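Local atomic coordinates of major allergen Dau c 1 (Daucus carota, PDB entry 2WQL), a protein that is a pathogenesis-related plant defence protein and major carrot allergen of the Bet v 1 family, and probably binds small hydrophobic ligands in an internal pocket. Residues V14-I19 with M102-T107; S7-S12 with G111-T116. The protein carries 4 engineered substitutions. One frame throughout, in Å; residues are numbered along the deposited sequence.

Contact 1 of 2, residues V14-I19 with M102-T107. Engineered in segment 102-107: Met102 (natural residue Leu).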
loop_
_atom_site.group_PDB
_atom_site.type_symbol
_atom_site.label_atom_id
_atom_site.label_comp_id
_atom_site.label_asym_id
_atom_site.label_seq_id
_atom_site.Cartn_x
_atom_site.Cartn_y
_atom_site.Cartn_z
ATOM N N VAL A 14 -2.834 -16.501 -7.040
ATOM C CA VAL A 14 -3.124 -17.854 -6.584
ATOM C C VAL A 14 -3.207 -17.873 -5.048
ATOM O O VAL A 14 -2.527 -17.105 -4.366
ATOM C CB VAL A 14 -2.046 -18.860 -7.060
ATOM C CG1 VAL A 14 -2.272 -20.222 -6.440
ATOM C CG2 VAL A 14 -2.029 -18.957 -8.577
ATOM N N SER A 15 -4.037 -18.756 -4.505
ATOM C CA SER A 15 -4.271 -18.806 -3.061
ATOM C C SER A 15 -3.041 -19.277 -2.296
ATOM O O SER A 15 -2.168 -19.936 -2.848
ATOM C CB SER A 15 -5.454 -19.720 -2.747
ATOM O OG SER A 15 -5.080 -21.081 -2.848
ATOM N N ALA A 16 -3.012 -18.935 -1.017
ATOM C CA ALA A 16 -1.905 -19.268 -0.110
ATOM C C ALA A 16 -1.666 -20.770 0.025
ATOM O O ALA A 16 -0.521 -21.221 -0.035
ATOM C CB ALA A 16 -2.156 -18.634 1.284
ATOM N N GLU A 17 -2.742 -21.526 0.227
ATOM C CA GLU A 17 -2.658 -22.991 0.318
ATOM C C GLU A 17 -2.018 -23.583 -0.935
ATOM O O GLU A 17 -1.145 -24.434 -0.851
ATOM C CB GLU A 17 -4.051 -23.633 0.539
ATOM C CG GLU A 17 -4.404 -23.869 2.001
ATOM C CD GLU A 17 -5.912 -24.223 2.246
ATOM O OE1 GLU A 17 -6.424 -25.284 1.762
ATOM O OE2 GLU A 17 -6.597 -23.442 2.963
ATOM N N LYS A 18 -2.458 -23.115 -2.093
ATOM C CA LYS A 18 -2.013 -23.677 -3.362
ATOM C C LYS A 18 -0.546 -23.314 -3.650
ATOM O O LYS A 18 0.229 -24.163 -4.094
ATOM C CB LYS A 18 -2.942 -23.202 -4.478
ATOM C CG LYS A 18 -3.231 -24.215 -5.567
ATOM C CD LYS A 18 -4.486 -23.805 -6.377
ATOM C CE LYS A 18 -4.967 -24.899 -7.349
ATOM N NZ LYS A 18 -5.461 -24.302 -8.636
ATOM N N ILE A 19 -0.165 -22.066 -3.387
ATOM C CA ILE A 19 1.215 -21.625 -3.589
ATOM C C ILE A 19 2.168 -22.431 -2.718
ATOM O O ILE A 19 3.185 -22.943 -3.189
ATOM C CB ILE A 19 1.385 -20.116 -3.283
ATOM C CG1 ILE A 19 0.826 -19.273 -4.429
ATOM C CG2 ILE A 19 2.838 -19.748 -3.089
ATOM C CD1 ILE A 19 1.641 -19.345 -5.699
ATOM N N MET A 102 10.326 -18.399 5.617
ATOM C CA MET A 102 9.307 -18.050 4.649
ATOM C C MET A 102 7.919 -18.280 5.219
ATOM O O MET A 102 7.668 -19.273 5.909
ATOM C CB MET A 102 9.473 -18.894 3.395
ATOM C CG MET A 102 8.658 -18.416 2.239
ATOM S SD MET A 102 8.777 -19.540 0.855
ATOM C CE MET A 102 7.736 -20.866 1.468
ATOM N N VAL A 103 7.010 -17.364 4.923
ATOM C CA VAL A 103 5.614 -17.564 5.281
ATOM C C VAL A 103 4.742 -17.100 4.114
ATOM O O VAL A 103 5.031 -16.094 3.500
ATOM C CB VAL A 103 5.257 -16.827 6.597
ATOM C CG1 VAL A 103 5.408 -15.315 6.435
ATOM C CG2 VAL A 103 3.853 -17.190 7.070
ATOM N N VAL A 104 3.698 -17.856 3.798
ATOM C CA VAL A 104 2.762 -17.488 2.740
ATOM C C VAL A 104 1.498 -16.977 3.420
ATOM O O VAL A 104 0.860 -17.710 4.150
ATOM C CB VAL A 104 2.417 -18.682 1.837
ATOM C CG1 VAL A 104 1.644 -18.218 0.653
ATOM C CG2 VAL A 104 3.670 -19.398 1.393
ATOM N N VAL A 105 1.134 -15.721 3.203
ATOM C CA VAL A 105 -0.048 -15.184 3.877
ATOM C C VAL A 105 -1.159 -14.861 2.877
ATOM O O VAL A 105 -0.879 -14.372 1.792
ATOM C CB VAL A 105 0.269 -13.935 4.775
ATOM C CG1 VAL A 105 1.656 -14.022 5.367
ATOM C CG2 VAL A 105 0.115 -12.664 4.008
ATOM N N PRO A 106 -2.420 -15.156 3.230
ATOM C CA PRO A 106 -3.515 -14.861 2.309
ATOM C C PRO A 106 -3.875 -13.394 2.232
ATOM O O PRO A 106 -3.594 -12.631 3.153
ATOM C CB PRO A 106 -4.690 -15.663 2.873
ATOM C CG PRO A 106 -4.341 -15.935 4.261
ATOM C CD PRO A 106 -2.857 -16.012 4.340
ATOM N N THR A 107 -4.507 -13.018 1.130
ATOM C CA THR A 107 -4.922 -11.643 0.876
ATOM C C THR A 107 -6.430 -11.593 0.676
ATOM O O THR A 107 -7.043 -12.565 0.212
ATOM C CB THR A 107 -4.244 -11.091 -0.387
ATOM O OG1 THR A 107 -2.850 -10.926 -0.142
ATOM C CG2 THR A 107 -4.801 -9.749 -0.749
#
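Ile19, which meets Val104 across the contact, donates its backbone N-H to Ser15 O, with Ile19 N 3.0 Å from Ser15 O, in the first turn of helix 16-25. Ser15 is the N-cap of this helix. Its OG takes a weak capping bond from Lys18 N at 3.4 Å. No hydrogen bond joins residues 14-19 to residues 102-107; the meeting is apolar. Ala16 CB points at the strand, 4.0 Å from Pro106 N. Pro106 CD, on the flank of the ring, is 4.1 Å from the same Ala16 CB. Val104 holds CG1 anti to its N (chi1 -171°), which carries this branch to the helix. Val104 CG1 lies 3.9 Å from Ala16 CB and about as close to Ala16 CA and O. Ile19 adds a lighter touch through its CG2 branch, 4.2 Å from Val104 CG1. Leu79 also packs on Ala16 and Val104, and Phe20 packs on Val104. Val104 O accepts a hydrogen bond from Lys115 NZ of the second subunit. This close seating of the start of a short helix on the end of a sheet strand, through apolar side chains, belongs to the Bet v 1 fold, where two short helices close one end of the curved antiparallel sheet.

Contact 2 of 2, residues S7-S12 with G111-T116. With P4C (O-acetaldehydyl-hexaethylene glycol), chain E.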
loop_
_atom_site.group_PDB
_atom_site.type_symbol
_atom_site.label_atom_id
_atom_site.label_comp_id
_atom_site.label_asym_id
_atom_site.label_seq_id
_atom_site.Cartn_x
_atom_site.Cartn_y
_atom_site.Cartn_z
ATOM N N SER A 7 14.803 -8.979 2.967
ATOM C CA SER A 7 13.538 -9.629 2.734
ATOM C C SER A 7 13.039 -9.441 1.321
ATOM O O SER A 7 13.351 -8.460 0.666
ATOM C CB SER A 7 12.494 -9.167 3.746
ATOM O OG SER A 7 12.137 -7.829 3.505
ATOM N N LEU A 8 12.265 -10.425 0.877
ATOM C CA LEU A 8 11.683 -10.469 -0.455
ATOM C C LEU A 8 10.214 -10.824 -0.324
ATOM O O LEU A 8 9.863 -11.785 0.362
ATOM C CB LEU A 8 12.383 -11.542 -1.293
ATOM C CG LEU A 8 11.784 -11.813 -2.676
ATOM C CD1 LEU A 8 11.988 -10.595 -3.609
ATOM C CD2 LEU A 8 12.383 -13.107 -3.268
ATOM N N GLU A 9 9.359 -10.058 -0.988
ATOM C CA GLU A 9 7.930 -10.335 -0.986
ATOM C C GLU A 9 7.494 -10.578 -2.409
ATOM O O GLU A 9 7.878 -9.833 -3.305
ATOM C CB GLU A 9 7.158 -9.177 -0.376
ATOM C CG GLU A 9 7.426 -9.044 1.107
ATOM C CD GLU A 9 6.490 -8.068 1.816
ATOM O OE1 GLU A 9 5.609 -7.443 1.156
ATOM O OE2 GLU A 9 6.644 -7.934 3.060
ATOM N N ILE A 10 6.724 -11.638 -2.631
ATOM C CA ILE A 10 6.195 -11.911 -3.960
ATOM C C ILE A 10 4.676 -12.054 -3.891
ATOM O O ILE A 10 4.146 -12.863 -3.150
ATOM C CB ILE A 10 6.812 -13.177 -4.590
ATOM C CG1 ILE A 10 8.339 -13.097 -4.617
ATOM C CG2 ILE A 10 6.300 -13.366 -5.995
ATOM C CD1 ILE A 10 9.026 -14.434 -4.824
ATOM N N THR A 11 3.989 -11.251 -4.682
ATOM C CA THR A 11 2.536 -11.272 -4.745
ATOM C C THR A 11 2.059 -12.246 -5.819
ATOM O O THR A 11 2.690 -12.386 -6.870
ATOM C CB THR A 11 1.993 -9.855 -5.048
ATOM O OG1 THR A 11 2.334 -8.991 -3.960
ATOM C CG2 THR A 11 0.489 -9.844 -5.190
ATOM N N SER A 12 0.941 -12.910 -5.543
ATOM C CA SER A 12 0.331 -13.839 -6.478
ATOM C C SER A 12 -1.181 -13.798 -6.374
ATOM O O SER A 12 -1.723 -13.568 -5.314
ATOM C CB SER A 12 0.809 -15.268 -6.205
ATOM O OG SER A 12 0.187 -16.204 -7.082
ATOM N N GLY A 111 -5.926 -14.078 -3.178
ATOM C CA GLY A 111 -4.549 -14.369 -3.551
ATOM C C GLY A 111 -3.666 -14.479 -2.330
ATOM O O GLY A 111 -4.155 -14.793 -1.243
ATOM N N SER A 112 -2.369 -14.222 -2.510
ATOM C CA SER A 112 -1.392 -14.395 -1.441
ATOM C C SER A 112 -0.142 -13.527 -1.594
ATOM O O SER A 112 0.139 -13.028 -2.669
ATOM C CB SER A 112 -0.971 -15.863 -1.376
ATOM O OG SER A 112 -0.419 -16.311 -2.620
ATOM N N ILE A 113 0.579 -13.344 -0.493
ATOM C CA ILE A 113 1.911 -12.748 -0.491
ATOM C C ILE A 113 2.845 -13.745 0.163
ATOM O O ILE A 113 2.572 -14.207 1.261
ATOM C CB ILE A 113 1.985 -11.440 0.321
ATOM C CG1 ILE A 113 1.055 -10.371 -0.258
ATOM C CG2 ILE A 113 3.391 -10.885 0.296
ATOM C CD1 ILE A 113 0.867 -9.176 0.632
ATOM N N THR A 114 3.937 -14.084 -0.513
ATOM C CA THR A 114 4.940 -14.986 0.030
ATOM C C THR A 114 6.083 -14.102 0.546
ATOM O O THR A 114 6.756 -13.418 -0.244
ATOM C CB THR A 114 5.424 -15.990 -1.047
ATOM O OG1 THR A 114 4.331 -16.830 -1.426
ATOM C CG2 THR A 114 6.541 -16.852 -0.546
ATOM N N LYS A 115 6.277 -14.106 1.862
ATOM C CA LYS A 115 7.263 -13.254 2.523
ATOM C C LYS A 115 8.460 -14.079 2.981
ATOM O O LYS A 115 8.275 -15.005 3.789
ATOM C CB LYS A 115 6.614 -12.577 3.733
ATOM C CG LYS A 115 5.375 -11.718 3.369
ATOM C CD LYS A 115 4.796 -10.960 4.563
ATOM C CE LYS A 115 3.739 -9.939 4.135
ATOM N NZ LYS A 115 2.882 -9.476 5.290
ATOM N N THR A 116 9.662 -13.765 2.478
ATOM C CA THR A 116 10.884 -14.471 2.866
ATOM C C THR A 116 11.886 -13.519 3.494
ATOM O O THR A 116 12.135 -12.443 2.982
ATOM C CB THR A 116 11.573 -15.161 1.674
ATOM O OG1 THR A 116 10.621 -15.994 0.999
ATOM C CG2 THR A 116 12.771 -16.010 2.147
HETATM O O1 P4C E . 11.387 -25.678 -1.330
HETATM C C2 P4C E . 12.095 -24.681 -1.211
HETATM C C3 P4C E . 11.510 -23.331 -0.834
HETATM O O4 P4C E . 12.602 -22.403 -0.699
HETATM C C5 P4C E . 12.353 -21.194 0.053
HETATM C C6 P4C E . 13.701 -20.618 0.508
HETATM O O7 P4C E . 14.172 -19.624 -0.398
HETATM C C8 P4C E . 13.463 -18.367 -0.349
HETATM C C9 P4C E . 13.010 -17.841 -1.732
HETATM O O10 P4C E . 11.566 -17.845 -1.846
HETATM C C11 P4C E . 11.068 -17.858 -3.197
HETATM C C12 P4C E . 10.442 -19.205 -3.553
HETATM O O13 P4C E . 11.139 -19.811 -4.653
HETATM C C14 P4C E . 10.582 -21.051 -5.110
HETATM C C15 P4C E . 11.086 -22.222 -4.273
HETATM O O16 P4C E . 12.119 -22.938 -4.953
HETATM C C17 P4C E . 13.080 -23.585 -4.084
HETATM C C18 P4C E . 14.494 -23.587 -4.709
HETATM O O19 P4C E . 15.552 -23.699 -3.725
HETATM C C20 P4C E . 16.300 -22.489 -3.487
HETATM C C21 P4C E . 16.826 -22.456 -2.038
HETATM O O22 P4C E . 16.504 -21.250 -1.305
HETATM O O HOH W 1 2.310 -15.517 -2.905
#
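Glu9 and Lys115 lie side by side and point the same way. They form a non-hydrogen-bonded pair of the antiparallel strands 5-12 and 112-122. Both first torsions set CG beside the backbone N (chi1 -68° and -58°), and both chains then run out extended. Glu9 OE2 rests along the lysine chain, 3.7 Å from Lys115 CE. Lys115 NZ stays 4.6 Å from Glu9 OE2, so the charges are near but form no salt bridge. Ile113 slants past Glu9, its CG2 4.2 Å from Glu9 OE1. Thr11 runs alongside Ile113 on this same outer face. Leu8, Ile10, Ser12, Ser112, Thr114 and Thr116 point to the inner face. There a water donates to Ile10 O and Ser112 OG, and is also hydrogen-bonded to Thr114 OG1. Thr116 turns its CG2 to the bound glycol, 3.5 Å from P4C C8. Six backbone bonds tie the strands, the straightest from Thr114 N to Ile10 O (2.9 Å, 173°). Ser12 OG is hydrogen-bonded to Val14 N, and Ser112 OG to Val14 O. Helix 130-153 packs on Leu8 and Ile10, helix 16-25 touches Ser12, Ser112 and Thr114, and strand 95-106 flanks strand 112-122 on the side away from strand 5-12.

How the contacts relate
The centres of contacts 1 and 2 lie about 8 Å apart. Both segments of contact 1 fall between the two segments of contact 2 in the sequence. Strand 5-12 leads directly into helix 16-25, and strand 95-106 is followed by strand 112-122. In the sheet, strand 112-122 lies between strands 5-12 and 95-106. The contacts meet where Val105 N probably bonds Ile113 O, at 2.9 Å. Met102, an engineered residue, packs on Thr116 and also touches the glycol. Contact 2 pairs the outermost strand 5-12 with strand 112-122, which carries the pocket residue Thr116. Contact 1 packs the start of helix 16-25 on the next strand. Both contacts reach the second subunit.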